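Local coordinates for protein polyhedrin (Simulium ubiquitum cypovirus, PDB 5A9A) that builds the crystalline lattice of cypovirus polyhedra, the microcrystalline occlusion bodies of an insect virus, which probably embed and protect the virus particles, at residues Val29-Lys34 with Ile191-Gln196; Ile50-Asn53 with Phe57-Gly60; Asp209-Leu214 with Leu223-Ser228. One frame throughout, in Å; residues are numbered along the deposited sequence.

The chain first passes through Val29-Lys34, in the loop after helix 11-25 and into the start of strand 34-41, whose partner in contact 1 is helix 191-197, far along the sequence. Contact 2 falls within the long loop so closed: Ile50-Asn53 and Phe57-Gly60 lie on consecutive strands that belong to different sheets. The two contacts touch, Lys34 O standing 3.5 Å from Ile58 CD1. Contact 3 comes afterwards in series and closes a short loop, joining the start of helix 211-221 to strand 225-226 and the residues after it. Its centre is about 30 Å from that of contact 1, on the opposite side of the chain's centre, and about 19 Å from that of contact 2.

Contact 1. Residues Val29-Lys34 with Ile191-Gln196; sequences VQDAIK and IGQVIQ
Asp31 and Gln193 meet through their polar ends alone, and a single hydrogen bond joins them. The two side chains cross obliquely, with the carboxylate and amide planes turned 60° from each other. Gln193 NE2 donates to Asp31 OD2 over 2.9 Å. On the amide side the bond is well placed, since the acceptor lies almost in the amide plane; on the carboxylate side the donor comes from above, 43° out of the plane, and the N-H points only moderately straight at the oxygen. Gln193 reaches this far because its chain is fully extended, with CG anti to the backbone N (chi1 171°), which carries the amide off the helix toward the loop.

The stronger polar partner of Asp31 is Arg185, which forms a salt bridge with OD1, while Asn197 adds a weak bond to OD2. The carboxylate is thus shared among several donors, and Gln193 is one side of a larger surface network. On the same helix, Ile191 packs against Ile191 of both neighbouring subunits, so the tie links the loop to a helix at the trimer contact. The loop contains a type II beta turn from Val29 to Ala32, closed by Ala32 N bonding to Val29 O at 2.9 Å, and Asp31 occupies its third position with the positive phi characteristic of that turn.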
ATOM      1  N   VAL A  29     -11.292  -0.576 -23.540  1.00 17.53           N
ATOM      2  CA  VAL A  29     -11.548   0.847 -23.345  1.00 17.80           C
ATOM      3  C   VAL A  29     -10.554   1.371 -22.315  1.00 18.70           C
ATOM      4  O   VAL A  29     -10.276   0.703 -21.321  1.00 16.79           O
ATOM      5  CB  VAL A  29     -12.979   1.102 -22.834  1.00 21.22           C
ATOM      6  CG1 VAL A  29     -13.191   2.585 -22.549  1.00 21.49           C
ATOM      7  CG2 VAL A  29     -14.003   0.595 -23.837  1.00 21.64           C
ATOM      8  N   GLN A  30     -10.006   2.558 -22.550  1.00 19.39           N
ATOM      9  CA  GLN A  30      -9.061   3.134 -21.599  1.00 16.96           C
ATOM     10  C   GLN A  30      -9.735   3.321 -20.243  1.00 16.48           C
ATOM     11  O   GLN A  30     -10.877   3.776 -20.157  1.00 14.76           O
ATOM     12  CB  GLN A  30      -8.488   4.456 -22.117  1.00 19.33           C
ATOM     13  CG  GLN A  30      -7.441   4.281 -23.212  1.00 19.21           C
ATOM     14  CD  GLN A  30      -6.199   3.553 -22.721  1.00 19.44           C
ATOM     15  OE1 GLN A  30      -5.473   4.050 -21.862  1.00 18.88           O
ATOM     16  NE2 GLN A  30      -5.956   2.364 -23.263  1.00 18.22           N
ATOM     17  N   ASP A  31      -9.012   2.950 -19.191  1.00 15.68           N
ATOM     18  CA  ASP A  31      -9.535   2.940 -17.822  1.00 17.38           C
ATOM     19  C   ASP A  31     -10.513   1.792 -17.561  1.00 18.80           C
ATOM     20  O   ASP A  31     -11.215   1.779 -16.549  1.00 16.26           O
ATOM     21  CB  ASP A  31     -10.169   4.284 -17.452  1.00 16.85           C
ATOM     22  CG  ASP A  31      -9.177   5.227 -16.787  1.00 18.78           C
ATOM     23  OD1 ASP A  31      -7.964   4.939 -16.835  1.00 17.71           O
ATOM     24  OD2 ASP A  31      -9.602   6.255 -16.221  1.00 18.36           O
ATOM     25  N   ALA A  32     -10.556   0.826 -18.473  1.00 16.81           N
ATOM     26  CA  ALA A  32     -11.242  -0.429 -18.196  1.00 17.79           C
ATOM     27  C   ALA A  32     -10.427  -1.183 -17.152  1.00 16.49           C
ATOM     28  O   ALA A  32      -9.220  -0.980 -17.032  1.00 16.59           O
ATOM     29  CB  ALA A  32     -11.388  -1.255 -19.458  1.00 16.41           C
ATOM     30  N   ILE A  33     -11.087  -2.049 -16.394  1.00 16.83           N
ATOM     31  CA  ILE A  33     -10.414  -2.798 -15.340  1.00 16.82           C
ATOM     32  C   ILE A  33      -9.579  -3.946 -15.897  1.00 16.05           C
ATOM     33  O   ILE A  33      -9.967  -4.606 -16.859  1.00 15.44           O
ATOM     34  CB  ILE A  33     -11.433  -3.365 -14.327  1.00 16.13           C
ATOM     35  CG1 ILE A  33     -11.963  -2.247 -13.423  1.00 17.24           C
ATOM     36  CG2 ILE A  33     -10.803  -4.468 -13.488  1.00 16.45           C
ATOM     37  CD1 ILE A  33     -10.907  -1.626 -12.529  1.00 16.66           C
ATOM     38  N   LYS A  34      -8.421  -4.165 -15.282  1.00 15.69           N
ATOM     39  CA  LYS A  34      -7.619  -5.357 -15.531  1.00 16.54           C
ATOM     40  C   LYS A  34      -7.722  -6.231 -14.292  1.00 15.49           C
ATOM     41  O   LYS A  34      -7.859  -5.711 -13.185  1.00 13.92           O
ATOM     42  CB  LYS A  34      -6.155  -4.994 -15.800  1.00 16.63           C
ATOM     43  CG  LYS A  34      -5.903  -4.339 -17.157  1.00 19.51           C
ATOM     44  CD  LYS A  34      -6.393  -2.900 -17.181  1.00 22.37           C
ATOM     45  CE  LYS A  34      -6.348  -2.314 -18.583  1.00 18.29           C
ATOM     46  NZ  LYS A  34      -7.008  -0.982 -18.634  1.00 17.83           N
ATOM     47  N   ILE A 191      -1.598  12.068 -16.915  1.00 16.43           N
ATOM     48  CA  ILE A 191      -0.913  11.299 -15.881  1.00 15.63           C
ATOM     49  C   ILE A 191      -1.533  11.459 -14.491  1.00 15.22           C
ATOM     50  O   ILE A 191      -1.584  10.501 -13.722  1.00 16.11           O
ATOM     51  CB  ILE A 191       0.595  11.630 -15.842  1.00 15.78           C
ATOM     52  CG1 ILE A 191       1.330  10.640 -14.935  1.00 15.75           C
ATOM     53  CG2 ILE A 191       0.824  13.072 -15.400  1.00 17.01           C
ATOM     54  CD1 ILE A 191       2.830  10.787 -14.976  1.00 16.01           C
ATOM     55  N   GLY A 192      -2.008  12.657 -14.170  1.00 14.45           N
ATOM     56  CA  GLY A 192      -2.679  12.879 -12.899  1.00 15.52           C
ATOM     57  C   GLY A 192      -3.805  11.877 -12.689  1.00 16.53           C
ATOM     58  O   GLY A 192      -3.936  11.268 -11.626  1.00 15.50           O
ATOM     59  N   GLN A 193      -4.617  11.702 -13.722  1.00 16.48           N
ATOM     60  CA  GLN A 193      -5.744  10.779 -13.670  1.00 16.99           C
ATOM     61  C   GLN A 193      -5.280   9.328 -13.531  1.00 16.47           C
ATOM     62  O   GLN A 193      -5.861   8.552 -12.775  1.00 16.80           O
ATOM     63  CB  GLN A 193      -6.606  10.937 -14.921  1.00 17.51           C
ATOM     64  CG  GLN A 193      -7.682   9.874 -15.079  1.00 19.31           C
ATOM     65  CD  GLN A 193      -8.537  10.102 -16.306  1.00 20.15           C
ATOM     66  OE1 GLN A 193      -8.671  11.232 -16.781  1.00 18.44           O
ATOM     67  NE2 GLN A 193      -9.116   9.028 -16.835  1.00 18.39           N
ATOM     68  N   VAL A 194      -4.235   8.962 -14.266  1.00 14.71           N
ATOM     69  CA  VAL A 194      -3.699   7.607 -14.187  1.00 15.60           C
ATOM     70  C   VAL A 194      -3.251   7.294 -12.760  1.00 15.16           C
ATOM     71  O   VAL A 194      -3.606   6.257 -12.202  1.00 14.43           O
ATOM     72  CB  VAL A 194      -2.511   7.405 -15.149  1.00 17.17           C
ATOM     73  CG1 VAL A 194      -1.815   6.075 -14.869  1.00 19.12           C
ATOM     74  CG2 VAL A 194      -2.976   7.467 -16.597  1.00 14.45           C
ATOM     75  N   ILE A 195      -2.481   8.204 -12.170  1.00 14.21           N
ATOM     76  CA  ILE A 195      -1.945   8.002 -10.827  1.00 14.58           C
ATOM     77  C   ILE A 195      -3.053   7.892  -9.781  1.00 16.71           C
ATOM     78  O   ILE A 195      -3.032   6.989  -8.944  1.00 15.76           O
ATOM     79  CB  ILE A 195      -0.992   9.144 -10.430  1.00 14.17           C
ATOM     80  CG1 ILE A 195       0.286   9.074 -11.267  1.00 13.96           C
ATOM     81  CG2 ILE A 195      -0.653   9.064  -8.947  1.00 15.68           C
ATOM     82  CD1 ILE A 195       1.131  10.328 -11.209  1.00 15.07           C
ATOM     83  N   GLN A 196      -4.017   8.806  -9.833  1.00 14.97           N
ATOM     84  CA  GLN A 196      -5.062   8.867  -8.819  1.00 15.91           C
ATOM     85  C   GLN A 196      -6.122   7.786  -9.018  1.00 16.19           C
ATOM     86  O   GLN A 196      -6.808   7.407  -8.073  1.00 17.02           O
ATOM     87  CB  GLN A 196      -5.715  10.250  -8.816  1.00 17.64           C
ATOM     88  CG  GLN A 196      -4.776  11.367  -8.398  1.00 17.34           C
ATOM     89  CD  GLN A 196      -5.462  12.717  -8.330  1.00 18.94           C
ATOM     90  OE1 GLN A 196      -6.527  12.915  -8.909  1.00 22.82           O
ATOM     91  NE2 GLN A 196      -4.857  13.652  -7.611  1.00 19.17           N
TER

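Contact 2. Residues Ile50-Asn53 with Phe57-Gly60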
ATOM      1  N   ILE A  50      -5.570 -14.980  -4.556  1.00 19.17           N
ATOM      2  CA  ILE A  50      -5.633 -13.551  -4.280  1.00 18.90           C
ATOM      3  C   ILE A  50      -6.013 -12.787  -5.540  1.00 17.78           C
ATOM      4  O   ILE A  50      -5.300 -12.815  -6.542  1.00 15.57           O
ATOM      5  CB  ILE A  50      -4.308 -13.017  -3.719  1.00 19.34           C
ATOM      6  CG1 ILE A  50      -3.896 -13.830  -2.488  1.00 18.98           C
ATOM      7  CG2 ILE A  50      -4.440 -11.547  -3.358  1.00 17.74           C
ATOM      8  CD1 ILE A  50      -3.087 -15.069  -2.815  1.00 16.83           C
ATOM      9  N   ASP A  51      -7.143 -12.094  -5.464  1.00 17.46           N
ATOM     10  CA  ASP A  51      -7.751 -11.453  -6.622  1.00 17.84           C
ATOM     11  C   ASP A  51      -7.435  -9.959  -6.658  1.00 18.55           C
ATOM     12  O   ASP A  51      -7.776  -9.222  -5.732  1.00 15.58           O
ATOM     13  CB  ASP A  51      -9.264 -11.686  -6.579  1.00 19.33           C
ATOM     14  CG  ASP A  51     -10.014 -10.906  -7.641  1.00 25.23           C
ATOM     15  OD1 ASP A  51      -9.441 -10.663  -8.720  1.00 26.63           O
ATOM     16  OD2 ASP A  51     -11.183 -10.535  -7.395  1.00 30.60           O
ATOM     17  N   TYR A  52      -6.785  -9.522  -7.735  1.00 16.80           N
ATOM     18  CA  TYR A  52      -6.400  -8.122  -7.901  1.00 16.01           C
ATOM     19  C   TYR A  52      -7.175  -7.478  -9.043  1.00 15.87           C
ATOM     20  O   TYR A  52      -7.481  -8.132 -10.042  1.00 15.65           O
ATOM     21  CB  TYR A  52      -4.910  -8.000  -8.240  1.00 15.95           C
ATOM     22  CG  TYR A  52      -3.937  -8.330  -7.128  1.00 15.82           C
ATOM     23  CD1 TYR A  52      -3.529  -9.636  -6.898  1.00 19.22           C
ATOM     24  CD2 TYR A  52      -3.388  -7.325  -6.339  1.00 17.26           C
ATOM     25  CE1 TYR A  52      -2.626  -9.938  -5.892  1.00 19.55           C
ATOM     26  CE2 TYR A  52      -2.485  -7.617  -5.334  1.00 18.18           C
ATOM     27  CZ  TYR A  52      -2.107  -8.925  -5.117  1.00 22.85           C
ATOM     28  OH  TYR A  52      -1.205  -9.217  -4.120  1.00 27.36           O
ATOM     29  N   ASN A  53      -7.481  -6.192  -8.905  1.00 15.17           N
ATOM     30  CA  ASN A  53      -7.986  -5.418 -10.035  1.00 14.42           C
ATOM     31  C   ASN A  53      -7.507  -3.968  -9.987  1.00 14.84           C
ATOM     32  O   ASN A  53      -7.302  -3.402  -8.911  1.00 13.80           O
ATOM     33  CB  ASN A  53      -9.519  -5.493 -10.130  1.00 14.29           C
ATOM     34  CG  ASN A  53     -10.222  -4.496  -9.219  1.00 15.87           C
ATOM     35  OD1 ASN A  53     -10.128  -3.284  -9.411  1.00 15.42           O
ATOM     36  ND2 ASN A  53     -10.955  -5.007  -8.241  1.00 14.60           N
ATOM     37  N   PHE A  57      -2.519  -0.179 -13.801  1.00 16.26           N
ATOM     38  CA  PHE A  57      -1.569  -1.286 -13.709  1.00 17.03           C
ATOM     39  C   PHE A  57      -1.696  -2.028 -12.389  1.00 15.90           C
ATOM     40  O   PHE A  57      -1.936  -1.421 -11.348  1.00 15.94           O
ATOM     41  CB  PHE A  57      -0.125  -0.796 -13.897  1.00 16.49           C
ATOM     42  CG  PHE A  57       0.298   0.257 -12.915  1.00 16.41           C
ATOM     43  CD1 PHE A  57       0.862  -0.095 -11.698  1.00 17.03           C
ATOM     44  CD2 PHE A  57       0.152   1.601 -13.216  1.00 16.19           C
ATOM     45  CE1 PHE A  57       1.257   0.877 -10.792  1.00 17.85           C
ATOM     46  CE2 PHE A  57       0.548   2.577 -12.319  1.00 15.56           C
ATOM     47  CZ  PHE A  57       1.100   2.216 -11.106  1.00 15.24           C
ATOM     48  N   ILE A  58      -1.542  -3.348 -12.445  1.00 16.16           N
ATOM     49  CA  ILE A  58      -1.505  -4.166 -11.240  1.00 17.00           C
ATOM     50  C   ILE A  58      -0.076  -4.582 -10.945  1.00 17.07           C
ATOM     51  O   ILE A  58       0.467  -5.472 -11.598  1.00 17.01           O
ATOM     52  CB  ILE A  58      -2.344  -5.448 -11.379  1.00 17.21           C
ATOM     53  CG1 ILE A  58      -3.818  -5.109 -11.599  1.00 14.09           C
ATOM     54  CG2 ILE A  58      -2.188  -6.312 -10.132  1.00 15.01           C
ATOM     55  CD1 ILE A  58      -4.663  -6.308 -11.973  1.00 14.20           C
ATOM     56  N   ASN A  59       0.537  -3.923  -9.971  1.00 16.17           N
ATOM     57  CA  ASN A  59       1.801  -4.395  -9.436  1.00 18.89           C
ATOM     58  C   ASN A  59       1.656  -4.641  -7.944  1.00 20.78           C
ATOM     59  O   ASN A  59       0.656  -4.264  -7.331  1.00 18.66           O
ATOM     60  CB  ASN A  59       2.945  -3.418  -9.733  1.00 18.52           C
ATOM     61  CG  ASN A  59       2.767  -2.077  -9.057  1.00 19.55           C
ATOM     62  OD1 ASN A  59       1.894  -1.903  -8.208  1.00 19.23           O
ATOM     63  ND2 ASN A  59       3.610  -1.117  -9.427  1.00 17.88           N
ATOM     64  N   GLY A  60       2.654  -5.291  -7.365  1.00 17.35           N
ATOM     65  CA  GLY A  60       2.596  -5.667  -5.970  1.00 19.60           C
ATOM     66  C   GLY A  60       3.599  -6.763  -5.699  1.00 19.51           C
ATOM     67  O   GLY A  60       4.433  -7.079  -6.550  1.00 15.67           O
TER
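Tyr52 and Ile58 are brought together by matching first torsions: in Tyr52, CG stands beside the backbone N and anti to the carbonyl carbon (chi1 -70°), and in Ile58, CG1 does the same (chi1 -62°), which leaves the CG2 branch anti to its own N and facing the tyrosine. The setting is a beta arch, in which two consecutive strands joined by a two-residue connection belong to different sheets of a beta sandwich. Accordingly no hydrogen bond runs between them. Strand 47-54 pairs with strands 34-41 and 201-208, whereas strand 57-62 pairs with 170-176, and the arch is closed by side chains.

Ile58 CG2 rests 3.7 Å from Tyr52 CB; the same methyl approaches the root of the ring obliquely. The ring itself meets Phe173 edge-to-face. Asn53 turns its side chain the other way, and its ND2 bonds to Cys128 O of the second subunit. Its backbone still takes part, because the extended Ile58 chain, chi2 170°, runs on to the backbone of the first strand, setting Ile58 CD1 3.9 Å from Asn53 CA and 3.9 Å from Tyr52 O.

Contact 3. Residues Asp209-Leu214 with Leu223-Ser228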
ATOM      1  N   ASP A 209     -10.735 -25.637  -1.826  1.00 16.15           N
ATOM      2  CA  ASP A 209     -10.330 -26.981  -1.417  1.00 17.33           C
ATOM      3  C   ASP A 209      -9.624 -27.781  -2.511  1.00 18.22           C
ATOM      4  O   ASP A 209      -8.627 -28.456  -2.250  1.00 15.91           O
ATOM      5  CB  ASP A 209     -11.543 -27.783  -0.944  1.00 17.68           C
ATOM      6  CG  ASP A 209     -12.089 -27.296   0.381  1.00 21.45           C
ATOM      7  OD1 ASP A 209     -11.434 -26.454   1.031  1.00 22.58           O
ATOM      8  OD2 ASP A 209     -13.172 -27.772   0.776  1.00 18.93           O
ATOM      9  N   ASN A 210     -10.151 -27.714  -3.729  1.00 16.58           N
ATOM     10  CA  ASN A 210      -9.692 -28.589  -4.801  1.00 17.70           C
ATOM     11  C   ASN A 210      -9.782 -27.911  -6.163  1.00 16.74           C
ATOM     12  O   ASN A 210     -10.300 -26.802  -6.280  1.00 15.87           O
ATOM     13  CB  ASN A 210     -10.517 -29.876  -4.804  1.00 17.96           C
ATOM     14  CG  ASN A 210     -11.984 -29.621  -5.071  1.00 18.70           C
ATOM     15  OD1 ASN A 210     -12.391 -29.439  -6.217  1.00 18.52           O
ATOM     16  ND2 ASN A 210     -12.789 -29.603  -4.010  1.00 16.80           N
ATOM     17  N   GLU A 211      -9.283 -28.579  -7.198  1.00 17.43           N
ATOM     18  CA  GLU A 211      -9.192 -27.948  -8.513  1.00 18.36           C
ATOM     19  C   GLU A 211     -10.552 -27.802  -9.190  1.00 17.45           C
ATOM     20  O   GLU A 211     -10.735 -26.927 -10.034  1.00 16.57           O
ATOM     21  CB  GLU A 211      -8.233 -28.708  -9.429  1.00 20.84           C
ATOM     22  CG  GLU A 211      -7.971 -27.968 -10.732  1.00 23.78           C
ATOM     23  CD  GLU A 211      -6.891 -28.609 -11.584  1.00 22.67           C
ATOM     24  OE1 GLU A 211      -6.653 -29.826 -11.440  1.00 22.98           O
ATOM     25  OE2 GLU A 211      -6.280 -27.886 -12.397  1.00 19.65           O
ATOM     26  N   GLY A 212     -11.503 -28.655  -8.826  1.00 16.55           N
ATOM     27  CA  GLY A 212     -12.853 -28.538  -9.348  1.00 16.75           C
ATOM     28  C   GLY A 212     -13.483 -27.229  -8.917  1.00 16.48           C
ATOM     29  O   GLY A 212     -14.078 -26.517  -9.727  1.00 15.01           O
ATOM     30  N   ASP A 213     -13.350 -26.912  -7.633  1.00 15.44           N
ATOM     31  CA  ASP A 213     -13.859 -25.660  -7.090  1.00 15.31           C
ATOM     32  C   ASP A 213     -13.129 -24.468  -7.709  1.00 16.68           C
ATOM     33  O   ASP A 213     -13.714 -23.403  -7.917  1.00 15.91           O
ATOM     34  CB  ASP A 213     -13.691 -25.639  -5.569  1.00 16.22           C
ATOM     35  CG  ASP A 213     -14.572 -26.664  -4.869  1.00 19.24           C
ATOM     36  OD1 ASP A 213     -15.195 -27.489  -5.570  1.00 23.25           O
ATOM     37  OD2 ASP A 213     -14.637 -26.652  -3.622  1.00 17.91           O
ATOM     38  N   LEU A 214     -11.844 -24.651  -7.996  1.00 16.30           N
ATOM     39  CA  LEU A 214     -11.036 -23.590  -8.586  1.00 17.04           C
ATOM     40  C   LEU A 214     -11.459 -23.310 -10.026  1.00 16.16           C
ATOM     41  O   LEU A 214     -11.630 -22.156 -10.415  1.00 16.36           O
ATOM     42  CB  LEU A 214      -9.552 -23.959  -8.535  1.00 16.77           C
ATOM     43  CG  LEU A 214      -8.588 -22.976  -9.204  1.00 17.09           C
ATOM     44  CD1 LEU A 214      -8.777 -21.564  -8.660  1.00 15.70           C
ATOM     45  CD2 LEU A 214      -7.154 -23.437  -9.011  1.00 16.43           C
ATOM     46  N   LEU A 223     -11.885 -15.553 -15.610  1.00 16.97           N
ATOM     47  CA  LEU A 223     -10.442 -15.373 -15.614  1.00 17.56           C
ATOM     48  C   LEU A 223      -9.856 -16.627 -16.242  1.00 17.56           C
ATOM     49  O   LEU A 223     -10.330 -17.729 -15.967  1.00 16.04           O
ATOM     50  CB  LEU A 223      -9.935 -15.211 -14.181  1.00 16.54           C
ATOM     51  CG  LEU A 223     -10.599 -14.076 -13.399  1.00 18.05           C
ATOM     52  CD1 LEU A 223     -10.232 -14.129 -11.924  1.00 18.19           C
ATOM     53  CD2 LEU A 223     -10.216 -12.732 -14.005  1.00 19.70           C
ATOM     54  N   CYS A 224      -8.845 -16.478 -17.091  1.00 18.81           N
ATOM     55  CA  CYS A 224      -8.351 -17.628 -17.836  1.00 18.17           C
ATOM     56  C   CYS A 224      -7.696 -18.634 -16.897  1.00 17.97           C
ATOM     57  O   CYS A 224      -7.085 -18.266 -15.893  1.00 15.72           O
ATOM     58  CB  CYS A 224      -7.389 -17.215 -18.956  1.00 20.43           C
ATOM     59  SG  CYS A 224      -5.759 -16.657 -18.424  1.00 19.56           S
ATOM     60  N   TYR A 225      -7.849 -19.910 -17.222  1.00 15.64           N
ATOM     61  CA  TYR A 225      -7.303 -20.970 -16.393  1.00 16.47           C
ATOM     62  C   TYR A 225      -6.942 -22.184 -17.229  1.00 16.40           C
ATOM     63  O   TYR A 225      -7.708 -22.604 -18.089  1.00 17.19           O
ATOM     64  CB  TYR A 225      -8.306 -21.383 -15.315  1.00 15.77           C
ATOM     65  CG  TYR A 225      -7.759 -22.440 -14.384  1.00 19.17           C
ATOM     66  CD1 TYR A 225      -6.844 -22.109 -13.392  1.00 18.19           C
ATOM     67  CD2 TYR A 225      -8.152 -23.767 -14.498  1.00 19.71           C
ATOM     68  CE1 TYR A 225      -6.331 -23.070 -12.544  1.00 19.61           C
ATOM     69  CE2 TYR A 225      -7.647 -24.736 -13.650  1.00 19.45           C
ATOM     70  CZ  TYR A 225      -6.738 -24.382 -12.675  1.00 19.64           C
ATOM     71  OH  TYR A 225      -6.234 -25.341 -11.828  1.00 17.43           O
ATOM     72  N   ILE A 226      -5.764 -22.735 -16.963  1.00 16.63           N
ATOM     73  CA  ILE A 226      -5.331 -23.983 -17.569  1.00 18.29           C
ATOM     74  C   ILE A 226      -5.174 -24.990 -16.440  1.00 18.29           C
ATOM     75  O   ILE A 226      -4.428 -24.749 -15.491  1.00 17.19           O
ATOM     76  CB  ILE A 226      -3.994 -23.805 -18.311  1.00 18.24           C
ATOM     77  CG1 ILE A 226      -4.037 -22.542 -19.178  1.00 19.12           C
ATOM     78  CG2 ILE A 226      -3.685 -25.036 -19.149  1.00 18.70           C
ATOM     79  CD1 ILE A 226      -2.829 -22.364 -20.071  1.00 20.81           C
ATOM     80  N   ASP A 227      -5.885 -26.110 -16.523  1.00 19.21           N
ATOM     81  CA  ASP A 227      -5.922 -27.046 -15.408  1.00 18.36           C
ATOM     82  C   ASP A 227      -4.676 -27.920 -15.354  1.00 18.75           C
ATOM     83  O   ASP A 227      -3.789 -27.809 -16.198  1.00 20.03           O
ATOM     84  CB  ASP A 227      -7.191 -27.907 -15.452  1.00 19.86           C
ATOM     85  CG  ASP A 227      -7.275 -28.779 -16.692  1.00 19.17           C
ATOM     86  OD1 ASP A 227      -6.234 -29.315 -17.131  1.00 19.26           O
ATOM     87  OD2 ASP A 227      -8.398 -28.946 -17.214  1.00 18.16           O
ATOM     88  N   SER A 228      -4.620 -28.787 -14.350  1.00 17.81           N
ATOM     89  CA  SER A 228      -3.435 -29.600 -14.090  1.00 20.07           C
ATOM     90  C   SER A 228      -3.106 -30.556 -15.236  1.00 19.28           C
ATOM     91  O   SER A 228      -2.001 -31.093 -15.301  1.00 17.86           O
ATOM     92  CB  SER A 228      -3.617 -30.390 -12.792  1.00 18.29           C
ATOM     93  OG  SER A 228      -4.811 -31.157 -12.824  1.00 19.97           O
TER
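Contact 3 is a mainly polar contact, with one apolar patch, between the first turn of helix 211-221 and the segment that returns past it after the helix, and it illustrates how one carboxylate at a helix N terminus can gather several donors. The helix lies against the six-stranded sheet, where Leu214 packs on Leu49, Ile39 and Met107. Asn210 is its N-cap: OD1 accepts from Asp213 N at 3.1 Å and, weakly, from Gly212 N.

Glu211, the first helical residue, points its side chain at the returning segment. With CG anti to the backbone N (chi1 -172°) and the chain extended beyond it, the carboxylate is carried out to three donors. Ser228 takes both oxygens on their syn lone pairs: its OG donates to OE1 at 2.7 Å, and its backbone N donates to OE2 at 2.7 Å with a bent N-H angle. OE2 also accepts from Tyr225 OH at 2.6 Å, met on the anti side and 22° out of the carboxylate plane. Two donors thus grip OE2 and one grips OE1, which fixes the rotation of the group. The carboxylate stands nearly perpendicular to the tyrosine ring, 88° between planes, with OE2 at the ring edge. The three donors would probably favour the ionised form, although the nearby Asp227 carboxylate would oppose it. Asp227 OD1 accepts from Ala229 N and Val231 N.

One turn along the helix, Leu214 supplies the apolar patch. It crosses Tyr225 at about a right angle, its methyl approaching the ring obliquely, so the phenol is held between leucine and glutamate: Leu214 CD2 lies 3.6 Å from Tyr225 CE1 and 3.5 Å from Tyr225 OH.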